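Local coordinates for AxyAgu115A (Amphibacillus xylanus NBRC 15112, PDB 6NPS), which probably acts as a family GH115 alpha-glucuronidase, a hydrolase that removes glucuronic acid side groups from xylan hemicelluloses, at residues N176-A181 and A216-R221; G183-K188 and Y632-S637. The protein carries 3 engineered substitutions. All coordinates share one frame; numbering follows the deposited sequence.

Along the chain the segments come in the order 176-181, 183-188, 216-221 and 632-637, so the two contacts interleave. Their centres lie 11 Å apart on the same side of the chain's centre. Contact 1 joins the loops that follow the adjacent barrel strands 170-174 and 212-214. Contact 2 sets helix 181-190, which follows strand 170-174, against a loop beyond the long helix 601-629. The strand, its loop and its helix thus link the barrel mouth to a part of the chain more than 400 residues later. The two meet directly where Glu-178 O probably accepts a hydrogen bond from Gly-183 N, 2.9 Å away, and where Ala-181 packs against Gly-633.

Contact 1: residues N176-A181 and A216-R221; sequences NDEWPA and AMWSAR
At the mouth of the TIM barrel, where the loops after the adjacent parallel strands 170-174 and 212-214 run side by side, Glu-178 reaches across to the backbone at Trp-218. The C-terminal ends of the strands, where such barrels carry their active sites, open here, and a glycerol, probably from the crystallisation liquor, is bound beside the Asn-176 side chain and may mark a pocket. Glu-178 OE2 accepts a short, nearly straight bond from Trp-218 N (2.6 Å, 162° at the hydrogen), received on its syn side somewhat out of the carboxylate plane. A weak second bond comes from Met-217 N to the same Glu-178 OE2, at 3.1 Å, so one oxygen ties two successive amides of the second loop. The Glu-178 chain leaves with CG between its own N and carbonyl carbon (chi1 70°) and bends again at chi2, which turns the carboxylate back toward that loop. Its methyl neighbour is Ala-216 CB, 3.5 Å from Glu-178 OE2.

The indole of Trp-218 turns one face to the loop 176-181. Over that face, offset toward the rim, come Glu-178 OE1, Asp-177 CA and the amide end of Asn-176. The Glu-178 carboxylate is tilted 29° from the indole plane, whereas the Asn-176 amide stands almost upright on it. Asp-177 CA makes a CH-pi contact 3.9 Å from the centroid of the Trp-218 six-membered ring. His-414, from another barrel loop, also meets the Trp-218 ring. On the more exposed side, Trp-179 turns its ring edge to Ser-219, whose buried backbone N has no partner in the model. Trp-179 NE1 comes to 2.6 Å from Ser-219 OG, a short but bent hydrogen bond that counts as weak, with Ser-219 CB 3.4 Å from Trp-179 NE1.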
# COMPACT_ATOMS: atom_id res chain seq x y z
N ASN A 176 -28.89 20.60 -13.91
CA ASN A 176 -27.50 20.78 -14.29
C ASN A 176 -26.80 19.42 -14.35
O ASN A 176 -27.41 18.38 -14.09
CB ASN A 176 -26.77 21.71 -13.31
CG ASN A 176 -25.35 22.12 -13.78
OD1 ASN A 176 -24.43 22.24 -12.97
ND2 ASN A 176 -25.19 22.33 -15.09
N ASP A 177 -25.52 19.43 -14.71
CA ASP A 177 -24.72 18.21 -14.73
C ASP A 177 -25.49 17.09 -15.45
O ASP A 177 -25.57 15.95 -14.99
CB ASP A 177 -24.34 17.80 -13.30
CG ASP A 177 -24.03 19.00 -12.40
OD1 ASP A 177 -23.10 19.77 -12.73
OD2 ASP A 177 -24.70 19.19 -11.36
N GLU A 178 -26.10 17.45 -16.58
CA GLU A 178 -27.20 16.65 -17.10
C GLU A 178 -26.75 15.58 -18.08
O GLU A 178 -27.60 14.84 -18.60
CB GLU A 178 -28.29 17.56 -17.71
CG GLU A 178 -27.91 18.28 -19.03
CD GLU A 178 -27.44 19.71 -18.77
OE1 GLU A 178 -27.06 20.03 -17.61
OE2 GLU A 178 -27.41 20.50 -19.72
N TRP A 179 -25.44 15.44 -18.32
CA TRP A 179 -24.96 14.35 -19.14
C TRP A 179 -24.11 13.43 -18.29
O TRP A 179 -23.34 13.91 -17.45
CB TRP A 179 -24.15 14.85 -20.35
CG TRP A 179 -25.03 15.42 -21.44
CD1 TRP A 179 -25.33 16.74 -21.65
CD2 TRP A 179 -25.76 14.68 -22.45
NE1 TRP A 179 -26.19 16.87 -22.73
CE2 TRP A 179 -26.47 15.63 -23.23
CE3 TRP A 179 -25.88 13.32 -22.76
CZ2 TRP A 179 -27.29 15.25 -24.31
CZ3 TRP A 179 -26.69 12.95 -23.83
CH2 TRP A 179 -27.38 13.91 -24.59
N PRO A 180 -24.20 12.10 -18.47
CA PRO A 180 -24.99 11.43 -19.52
C PRO A 180 -26.46 11.14 -19.16
O PRO A 180 -27.27 10.85 -20.05
CB PRO A 180 -24.22 10.12 -19.72
CG PRO A 180 -23.74 9.79 -18.32
CD PRO A 180 -23.47 11.12 -17.64
N ALA A 181 -26.80 11.21 -17.87
CA ALA A 181 -28.12 10.78 -17.41
C ALA A 181 -29.29 11.49 -18.09
O ALA A 181 -29.99 10.89 -18.92
CB ALA A 181 -28.21 10.96 -15.89
N ALA A 216 -31.71 23.20 -18.37
CA ALA A 216 -30.50 22.52 -18.82
C ALA A 216 -29.80 23.37 -19.88
O ALA A 216 -30.45 24.05 -20.70
CB ALA A 216 -30.85 21.14 -19.39
N MET A 217 -28.47 23.37 -19.82
CA MET A 217 -27.67 24.30 -20.60
C MET A 217 -26.37 23.72 -21.11
O MET A 217 -25.62 24.44 -21.77
CB MET A 217 -27.35 25.56 -19.77
CG MET A 217 -26.81 25.20 -18.40
SD MET A 217 -25.02 25.25 -18.12
CE MET A 217 -24.89 26.84 -17.32
N TRP A 218 -26.05 22.45 -20.84
CA TRP A 218 -24.74 21.96 -21.27
C TRP A 218 -24.70 21.68 -22.77
O TRP A 218 -23.81 22.18 -23.47
CB TRP A 218 -24.33 20.71 -20.48
CG TRP A 218 -23.57 21.11 -19.25
CD1 TRP A 218 -23.41 22.38 -18.77
CD2 TRP A 218 -22.88 20.25 -18.34
NE1 TRP A 218 -22.68 22.37 -17.62
CE2 TRP A 218 -22.33 21.08 -17.33
CE3 TRP A 218 -22.67 18.87 -18.27
CZ2 TRP A 218 -21.58 20.56 -16.27
CZ3 TRP A 218 -21.93 18.36 -17.22
CH2 TRP A 218 -21.39 19.21 -16.23
N SER A 219 -25.61 20.85 -23.28
CA SER A 219 -25.73 20.59 -24.72
C SER A 219 -27.16 20.86 -25.18
O SER A 219 -27.78 20.09 -25.93
CB SER A 219 -25.31 19.17 -25.07
OG SER A 219 -26.42 18.29 -24.95
N ALA A 220 -27.71 21.96 -24.67
CA ALA A 220 -29.09 22.33 -24.91
C ALA A 220 -29.16 23.84 -24.97
O ALA A 220 -28.34 24.53 -24.35
CB ALA A 220 -30.02 21.80 -23.81
N ARG A 221 -30.15 24.35 -25.69
CA ARG A 221 -30.42 25.79 -25.74
C ARG A 221 -31.91 25.94 -25.49
O ARG A 221 -32.72 25.68 -26.40
CB ARG A 221 -30.03 26.38 -27.10
CG ARG A 221 -28.54 26.47 -27.29
CD ARG A 221 -28.21 26.90 -28.72
NE ARG A 221 -28.61 25.90 -29.71
CZ ARG A 221 -28.86 26.17 -30.99
NH1 ARG A 221 -28.74 27.40 -31.47
NH2 ARG A 221 -29.24 25.19 -31.81

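Contact 2: residues G183-K188 and Y632-S637; sequences GNWSAK and YGMGLS
Gly-183 O is gripped twice within its helix: Ser-186 OG donates from 2.8 Å, tilted 23° from the carbonyl plane, and Ala-187 N gives the usual helical bond. Two residues after Gly-183, Trp-185 reaches the loop after helix 601-629, with CG anti to the backbone N (chi1 174°), which carries the indole to Tyr-632 and Met-634. Trp-185 CB rests 3.2 Å from Tyr-632 O, which also lies near the plane of the indole at its edge. Trp-185 NE1 is bonded to Lys-630 O, just ahead of the loop. Helix 181-190 of the barrel wall is thereby packed against a type I beta turn, Gly-633 to Leu-636, and a Met-aromatic contact joins the two. Met-634, bent at chi2, lays its CE on one face of the indole, over its middle and nearest Trp-185 CD2, 3.8 Å from the centroid of the five-membered ring, while Met-634 SD stands over the same ring at 4.5 Å. On the outer side the aliphatic chain of Lys-188 crosses Tyr-632 at about a right angle, with Lys-188 CD 3.4 Å from Tyr-632 CB. Farther along the turn, Leu-636 CD1 touches the amide of Asn-184, 3.9 Å from Asn-184 ND2, an atom already bonded to Pro-180 O.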
# COMPACT_ATOMS: atom_id res chain seq x y z
N GLY A 183 -29.59 13.67 -20.39
CA GLY A 183 -29.57 13.73 -21.85
C GLY A 183 -30.17 12.49 -22.48
O GLY A 183 -31.11 12.56 -23.28
N ASN A 184 -29.67 11.32 -22.08
CA ASN A 184 -30.21 10.05 -22.56
C ASN A 184 -31.67 9.87 -22.16
O ASN A 184 -32.46 9.29 -22.91
CB ASN A 184 -29.39 8.89 -22.01
CG ASN A 184 -28.09 8.72 -22.75
OD1 ASN A 184 -28.03 7.96 -23.71
ND2 ASN A 184 -27.05 9.42 -22.31
N TRP A 185 -32.04 10.31 -20.97
CA TRP A 185 -33.42 10.18 -20.51
C TRP A 185 -34.35 11.01 -21.38
O TRP A 185 -35.37 10.52 -21.87
CB TRP A 185 -33.52 10.62 -19.04
CG TRP A 185 -34.91 10.66 -18.49
CD1 TRP A 185 -35.66 9.61 -18.10
CD2 TRP A 185 -35.72 11.83 -18.31
NE1 TRP A 185 -36.90 10.04 -17.64
CE2 TRP A 185 -36.96 11.40 -17.75
CE3 TRP A 185 -35.52 13.20 -18.52
CZ2 TRP A 185 -38.00 12.29 -17.42
CZ3 TRP A 185 -36.56 14.09 -18.20
CH2 TRP A 185 -37.78 13.63 -17.65
N SER A 186 -34.01 12.29 -21.56
CA SER A 186 -34.78 13.18 -22.42
C SER A 186 -34.89 12.64 -23.85
O SER A 186 -35.98 12.62 -24.43
CB SER A 186 -34.14 14.57 -22.41
OG SER A 186 -33.13 14.54 -23.39
N ALA A 187 -33.76 12.21 -24.43
CA ALA A 187 -33.79 11.69 -25.80
C ALA A 187 -34.72 10.48 -25.92
O ALA A 187 -35.61 10.45 -26.78
CB ALA A 187 -32.37 11.32 -26.26
N LYS A 188 -34.54 9.47 -25.07
CA LYS A 188 -35.36 8.26 -25.16
C LYS A 188 -36.84 8.54 -24.93
O LYS A 188 -37.70 8.00 -25.65
CB LYS A 188 -34.87 7.21 -24.16
CG LYS A 188 -35.59 5.88 -24.26
CD LYS A 188 -35.96 5.39 -22.87
CE LYS A 188 -37.16 4.43 -22.84
NZ LYS A 188 -36.71 2.98 -22.91
N TYR A 632 -35.21 5.67 -17.65
CA TYR A 632 -34.06 5.22 -18.44
C TYR A 632 -32.96 6.28 -18.49
O TYR A 632 -33.20 7.44 -18.80
CB TYR A 632 -34.51 4.87 -19.85
CG TYR A 632 -33.37 4.50 -20.77
CD1 TYR A 632 -32.78 5.46 -21.59
CD2 TYR A 632 -32.87 3.20 -20.82
CE1 TYR A 632 -31.74 5.14 -22.44
CE2 TYR A 632 -31.82 2.86 -21.67
CZ TYR A 632 -31.26 3.84 -22.48
OH TYR A 632 -30.22 3.54 -23.33
N GLY A 633 -31.74 5.85 -18.18
CA GLY A 633 -30.59 6.72 -18.23
C GLY A 633 -30.33 7.52 -16.97
O GLY A 633 -29.21 8.03 -16.81
N MET A 634 -31.30 7.61 -16.06
CA MET A 634 -31.14 8.44 -14.86
C MET A 634 -30.05 7.92 -13.93
O MET A 634 -29.59 8.67 -13.07
CB MET A 634 -32.47 8.52 -14.10
CG MET A 634 -33.48 9.45 -14.74
SD MET A 634 -32.79 11.11 -14.93
CE MET A 634 -34.34 12.06 -15.00
N GLY A 635 -29.64 6.66 -14.07
CA GLY A 635 -28.61 6.09 -13.22
C GLY A 635 -27.31 5.78 -13.94
O GLY A 635 -26.49 5.00 -13.44
N LEU A 636 -27.10 6.42 -15.10
CA LEU A 636 -25.98 6.12 -15.98
C LEU A 636 -24.61 6.65 -15.52
O LEU A 636 -23.59 6.16 -16.01
CB LEU A 636 -26.25 6.69 -17.37
CG LEU A 636 -26.85 5.74 -18.39
CD1 LEU A 636 -26.96 6.41 -19.78
CD2 LEU A 636 -26.03 4.47 -18.42
N SER A 637 -24.56 7.66 -14.64
CA SER A 637 -23.29 8.27 -14.29
C SER A 637 -22.36 7.26 -13.64
O SER A 637 -22.77 6.53 -12.73
CB SER A 637 -23.50 9.44 -13.30
OG SER A 637 -24.70 10.12 -13.58